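Local coordinates for protein putative DNA helicase (Lactobacillus plantarum, PDB 3DMN) that is probably the C-terminal part of an ATP-driven DNA helicase of the UvrD-like kind, though its function has not been established, at residues Lys16-Asn21 with Pro158-Val163; Val38-Phe43 with Thr149-Gly154. All blocks are in the same frame, centred on the assembly; numbering follows the deposited sequence.

Contact 1: Lys16-Asn21 with Pro158-Val163. With ACT (acetate ion), chain D.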
loop_
_atom_site.group_PDB
_atom_site.type_symbol
_atom_site.label_atom_id
_atom_site.label_comp_id
_atom_site.label_asym_id
_atom_site.label_seq_id
_atom_site.Cartn_x
_atom_site.Cartn_y
_atom_site.Cartn_z
ATOM N N LYS A 16 -6.999 -10.187 -7.107
ATOM C CA LYS A 16 -6.953 -11.314 -8.043
ATOM C C LYS A 16 -6.771 -10.802 -9.486
ATOM O O LYS A 16 -6.159 -11.461 -10.308
ATOM C CB LYS A 16 -8.200 -12.201 -7.917
ATOM C CG LYS A 16 -9.451 -11.594 -8.514
ATOM C CD LYS A 16 -10.694 -12.338 -8.124
ATOM C CE LYS A 16 -11.897 -11.594 -8.689
ATOM N NZ LYS A 16 -13.105 -12.489 -8.300
ATOM N N GLU A 17 -7.297 -9.613 -9.780
ATOM C CA GLU A 17 -7.322 -9.120 -11.160
ATOM C C GLU A 17 -5.990 -8.489 -11.537
ATOM O O GLU A 17 -5.794 -8.092 -12.698
ATOM C CB GLU A 17 -8.465 -8.127 -11.334
ATOM C CG GLU A 17 -9.832 -8.799 -11.097
ATOM C CD GLU A 17 -10.976 -8.176 -11.885
ATOM O OE1 GLU A 17 -10.849 -7.072 -12.416
ATOM O OE2 GLU A 17 -12.076 -8.786 -11.879
ATOM N N ILE A 18 -5.081 -8.385 -10.557
ATOM C CA ILE A 18 -3.707 -7.884 -10.868
ATOM C C ILE A 18 -2.923 -8.935 -11.672
ATOM O O ILE A 18 -2.039 -8.599 -12.490
ATOM C CB ILE A 18 -2.947 -7.502 -9.603
ATOM C CG1 ILE A 18 -3.686 -6.377 -8.888
ATOM C CG2 ILE A 18 -1.491 -7.017 -9.942
ATOM C CD1 ILE A 18 -3.174 -5.996 -7.501
ATOM N N LEU A 19 -3.225 -10.202 -11.406
ATOM C CA LEU A 19 -2.561 -11.310 -12.099
ATOM C C LEU A 19 -3.209 -11.576 -13.450
ATOM O O LEU A 19 -4.408 -11.429 -13.597
ATOM C CB LEU A 19 -2.634 -12.594 -11.265
ATOM C CG LEU A 19 -1.955 -12.454 -9.899
ATOM C CD1 LEU A 19 -2.051 -13.755 -9.098
ATOM C CD2 LEU A 19 -0.474 -12.048 -10.043
ATOM N N VAL A 20 -2.406 -11.954 -14.428
ATOM C CA VAL A 20 -2.932 -12.470 -15.695
ATOM C C VAL A 20 -2.614 -13.981 -15.669
ATOM O O VAL A 20 -1.470 -14.386 -15.839
ATOM C CB VAL A 20 -2.344 -11.692 -16.908
ATOM C CG1 VAL A 20 -2.687 -10.230 -16.780
ATOM C CG2 VAL A 20 -0.845 -11.808 -16.978
ATOM N N ASN A 21 -3.618 -14.797 -15.382
ATOM C CA ASN A 21 -3.372 -16.175 -14.922
ATOM C C ASN A 21 -3.368 -17.215 -16.038
ATOM O O ASN A 21 -2.387 -17.947 -16.219
ATOM C CB ASN A 21 -4.386 -16.572 -13.834
ATOM C CG ASN A 21 -4.080 -15.938 -12.467
ATOM O OD1 ASN A 21 -4.927 -15.254 -11.887
ATOM N ND2 ASN A 21 -2.880 -16.197 -11.935
ATOM N N PRO A 158 0.225 0.906 -14.986
ATOM C CA PRO A 158 -0.564 0.338 -16.093
ATOM C C PRO A 158 -1.001 -1.096 -15.797
ATOM O O PRO A 158 -1.941 -1.600 -16.428
ATOM C CB PRO A 158 0.419 0.348 -17.263
ATOM C CG PRO A 158 1.806 0.301 -16.615
ATOM C CD PRO A 158 1.604 1.223 -15.420
ATOM N N LEU A 159 -0.322 -1.733 -14.855
ATOM C CA LEU A 159 -0.698 -3.112 -14.506
ATOM C C LEU A 159 -2.118 -3.134 -13.904
ATOM O O LEU A 159 -2.732 -4.192 -13.825
ATOM C CB LEU A 159 0.328 -3.740 -13.551
ATOM C CG LEU A 159 1.773 -3.677 -14.082
ATOM C CD1 LEU A 159 2.683 -4.347 -13.038
ATOM C CD2 LEU A 159 1.871 -4.370 -15.477
ATOM N N LEU A 160 -2.551 -1.970 -13.395
ATOM C CA LEU A 160 -3.872 -1.882 -12.764
ATOM C C LEU A 160 -4.967 -1.543 -13.753
ATOM O O LEU A 160 -6.156 -1.580 -13.394
ATOM C CB LEU A 160 -3.864 -0.924 -11.562
ATOM C CG LEU A 160 -2.907 -1.367 -10.424
ATOM C CD1 LEU A 160 -2.848 -0.260 -9.362
ATOM C CD2 LEU A 160 -3.369 -2.685 -9.810
ATOM N N ALA A 161 -4.594 -1.279 -15.017
ATOM C CA ALA A 161 -5.599 -0.852 -16.016
ATOM C C ALA A 161 -6.655 -1.952 -16.216
ATOM O O ALA A 161 -7.819 -1.665 -16.447
ATOM C CB ALA A 161 -4.929 -0.491 -17.347
ATOM N N ARG A 162 -6.232 -3.199 -16.140
ATOM C CA ARG A 162 -7.129 -4.329 -16.411
ATOM C C ARG A 162 -8.146 -4.535 -15.311
ATOM O O ARG A 162 -9.144 -5.212 -15.528
ATOM C CB ARG A 162 -6.356 -5.631 -16.637
ATOM C CG ARG A 162 -5.650 -6.245 -15.402
ATOM C CD ARG A 162 -4.894 -7.534 -15.776
ATOM N NE ARG A 162 -5.728 -8.427 -16.618
ATOM C CZ ARG A 162 -6.704 -9.191 -16.135
ATOM N NH1 ARG A 162 -6.988 -9.185 -14.839
ATOM N NH2 ARG A 162 -7.421 -9.967 -16.942
ATOM N N VAL A 163 -7.904 -3.972 -14.136
ATOM C CA VAL A 163 -8.833 -4.227 -13.004
ATOM C C VAL A 163 -10.175 -3.557 -13.260
ATOM O O VAL A 163 -10.236 -2.415 -13.666
ATOM C CB VAL A 163 -8.235 -3.732 -11.677
ATOM C CG1 VAL A 163 -9.190 -4.004 -10.529
ATOM C CG2 VAL A 163 -6.899 -4.439 -11.407
HETATM C C ACT D . 0.828 -12.967 -13.366
HETATM O O ACT D . 0.515 -11.949 -14.034
HETATM O OXT ACT D . -0.038 -13.850 -13.182
HETATM C CH3 ACT D . 2.166 -13.179 -12.814
#

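Contact 2: Val38-Phe43 with Thr149-Gly154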
loop_
_atom_site.group_PDB
_atom_site.type_symbol
_atom_site.label_atom_id
_atom_site.label_comp_id
_atom_site.label_asym_id
_atom_site.label_seq_id
_atom_site.Cartn_x
_atom_site.Cartn_y
_atom_site.Cartn_z
ATOM N N VAL A 38 -5.398 6.446 -4.952
ATOM C CA VAL A 38 -5.291 7.913 -5.058
ATOM C C VAL A 38 -4.090 8.205 -5.895
ATOM O O VAL A 38 -2.989 7.766 -5.576
ATOM C CB VAL A 38 -5.174 8.598 -3.691
ATOM C CG1 VAL A 38 -5.218 10.111 -3.868
ATOM C CG2 VAL A 38 -6.305 8.155 -2.781
ATOM N N VAL A 39 -4.319 8.957 -6.975
ATOM C CA VAL A 39 -3.229 9.349 -7.876
ATOM C C VAL A 39 -2.914 10.805 -7.606
ATOM O O VAL A 39 -3.824 11.645 -7.606
ATOM C CB VAL A 39 -3.593 9.130 -9.349
ATOM C CG1 VAL A 39 -2.479 9.675 -10.284
ATOM C CG2 VAL A 39 -3.844 7.622 -9.601
ATOM N N THR A 40 -1.641 11.092 -7.339
ATOM C CA THR A 40 -1.216 12.419 -6.890
ATOM C C THR A 40 -0.181 12.977 -7.860
ATOM O O THR A 40 0.487 12.217 -8.548
ATOM C CB THR A 40 -0.597 12.336 -5.487
ATOM O OG1 THR A 40 0.623 11.580 -5.524
ATOM C CG2 THR A 40 -1.590 11.672 -4.479
ATOM N N PRO A 41 -0.070 14.313 -7.956
ATOM C CA PRO A 41 0.801 14.899 -8.980
ATOM C C PRO A 41 2.280 14.889 -8.720
ATOM O O PRO A 41 3.052 15.103 -9.657
ATOM C CB PRO A 41 0.320 16.369 -9.056
ATOM C CG PRO A 41 -0.210 16.628 -7.609
ATOM C CD PRO A 41 -0.887 15.330 -7.266
ATOM N N ASN A 42 2.700 14.730 -7.461
ATOM C CA ASN A 42 4.119 14.791 -7.140
ATOM C C ASN A 42 4.359 14.112 -5.809
ATOM O O ASN A 42 3.382 13.766 -5.095
ATOM C CB ASN A 42 4.669 16.231 -7.139
ATOM C CG ASN A 42 3.779 17.166 -6.345
ATOM O OD1 ASN A 42 3.515 16.903 -5.164
ATOM N ND2 ASN A 42 3.279 18.220 -6.982
ATOM N N PHE A 43 5.650 13.966 -5.481
ATOM C CA PHE A 43 6.052 13.198 -4.295
ATOM C C PHE A 43 5.424 13.765 -3.005
ATOM O O PHE A 43 4.838 12.996 -2.236
ATOM C CB PHE A 43 7.556 13.200 -4.206
ATOM C CG PHE A 43 8.099 12.527 -2.983
ATOM C CD1 PHE A 43 8.335 11.173 -2.982
ATOM C CD2 PHE A 43 8.383 13.288 -1.838
ATOM C CE1 PHE A 43 8.864 10.550 -1.835
ATOM C CE2 PHE A 43 8.913 12.693 -0.695
ATOM C CZ PHE A 43 9.121 11.324 -0.678
ATOM N N THR A 149 -5.048 0.636 0.562
ATOM C CA THR A 149 -4.966 1.967 -0.065
ATOM C C THR A 149 -3.758 1.906 -0.965
ATOM O O THR A 149 -2.739 1.381 -0.596
ATOM C CB THR A 149 -4.708 3.087 0.986
ATOM O OG1 THR A 149 -5.791 3.131 1.908
ATOM C CG2 THR A 149 -4.601 4.461 0.277
ATOM N N LEU A 150 -3.896 2.450 -2.174
ATOM C CA LEU A 150 -2.744 2.595 -3.100
ATOM C C LEU A 150 -2.580 4.056 -3.396
ATOM O O LEU A 150 -3.525 4.724 -3.818
ATOM C CB LEU A 150 -2.929 1.821 -4.423
ATOM C CG LEU A 150 -2.858 0.301 -4.350
ATOM C CD1 LEU A 150 -4.117 -0.270 -3.765
ATOM C CD2 LEU A 150 -2.717 -0.230 -5.798
ATOM N N VAL A 151 -1.353 4.534 -3.218
ATOM C CA VAL A 151 -1.005 5.929 -3.577
ATOM C C VAL A 151 -0.032 5.901 -4.717
ATOM O O VAL A 151 0.968 5.212 -4.634
ATOM C CB VAL A 151 -0.397 6.717 -2.364
ATOM C CG1 VAL A 151 0.014 8.140 -2.778
ATOM C CG2 VAL A 151 -1.386 6.777 -1.194
ATOM N N ALA A 152 -0.309 6.659 -5.787
ATOM C CA ALA A 152 0.603 6.666 -6.950
ATOM C C ALA A 152 0.999 8.096 -7.188
ATOM O O ALA A 152 0.154 8.980 -7.097
ATOM C CB ALA A 152 -0.129 6.122 -8.214
ATOM N N VAL A 153 2.264 8.314 -7.506
ATOM C CA VAL A 153 2.773 9.652 -7.851
ATOM C C VAL A 153 2.941 9.681 -9.371
ATOM O O VAL A 153 3.751 8.918 -9.958
ATOM C CB VAL A 153 4.116 9.920 -7.192
ATOM C CG1 VAL A 153 4.648 11.298 -7.650
ATOM C CG2 VAL A 153 3.929 9.913 -5.665
ATOM N N GLY A 154 2.164 10.538 -10.010
ATOM C CA GLY A 154 2.225 10.722 -11.455
ATOM C C GLY A 154 1.036 10.057 -12.096
ATOM O O GLY A 154 -0.045 10.634 -12.197
#

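Contact 1: Lys16-Asn21 with Pro158-Val163
Arg162 meets Glu17 and Val20 from CG onward, a worked example of how one arginine can tie two loops together. Its CB points toward the 16-21 loop but makes no close contact there. CG stands between the backbone N and carbonyl carbon of its own residue (chi1 70°), and from there CG and CD both pass the carbonyl of Glu17, CD lying 3.3 Å from Glu17 O. CD also meets CG1 of Val20. A bend about the CG-CD bond (chi3 -46°) turns NE past Val20 CG1 at 3.5 Å. At the tip, NH1 donates to Glu17 O at 2.7 Å; the acceptor lies close to the guanidinium plane, and the N-H points at it with an angle of 156°. Leu19 O sits over one face of the group. The acid of Glu17 turns elsewhere: its OE1 accepts from Asn164 N and rests 3.5 Å from Val163 CA. On the inner side, Ile18 CG1 packs against Leu160 CD2 at 3.8 Å, the two side chains running alongside each other. Arg134 of helix 134-141 donates to both Ile18 O and Leu159 O, bridging the loops a second time. Two beta turns, Lys16-Leu19 and Leu160-Val163, thus pack together at the margin of a P-loop NTPase-like domain.

Contact 2: Val38-Phe43 with Thr149-Gly154
Thr40 reaches Ala152 with both its backbone and its hydroxyl, so that Ala152 O is gripped twice. Thr40 N donates to it at 2.8 Å, nearly in line with the carbonyl, whereas Thr40 OG1 donates at 3.1 Å from above the carbonyl plane. With chi1 at 66°, OG1 stands between its own backbone N and carbonyl carbon, on the side where that oxygen lies. A valine here would probably leave Ala152 O with the backbone N of this residue as its one donor from strand 36-40. The remaining rungs are backbone bonds: Val38 N to Leu150 O, Ala152 N to Val38 O, and Gly154 N to Thr40 O at 2.8 Å. The side chains of Val153 and Thr40 cross at a slant, with Val153 CG2 3.7 Å from Thr40 OG1, while Val153 CG1 presses on the loop that follows strand 36-40, 3.4 Å from Asn42 C. Further out, Asn42 OD1 caps Ala45 N at the start of helix 43-59, whose Gln49 and Ala45 cover the face bearing Val38, Thr40 and Val151. On the far side of strand 147-153, Asn122 OD1 accepts from Val153 N. Backbone bonds thus set the parallel register whatever the side chains, and Thr40's hydroxyl supplies the side-chain-dependent part of the hydrogen bonding between these segments.

Leucines join the two contacts, whose centres are 18 Å apart: Leu160 CD1 of contact 1 packs on Leu150 CD2 of contact 2 at 3.6 Å. Leu160 thus has one methyl against Ile18 and the other against the sheet, linking the loop pair to strand 147-153. Along the chain, contact 2 is nested within the loop closed by contact 1, and 158-163 follows 149-154 after a short connection. Here a single leucine carries apolar packing from the sheet to the loop pair. Acetate and ethanediol, probably from the crystallisation liquor, lie by the side chains of Val38 and Val39 respectively, with nearest atoms about 3 Å apart, and a different acetate is bound by Val20 N in contact 1; none of these establishes a functional site.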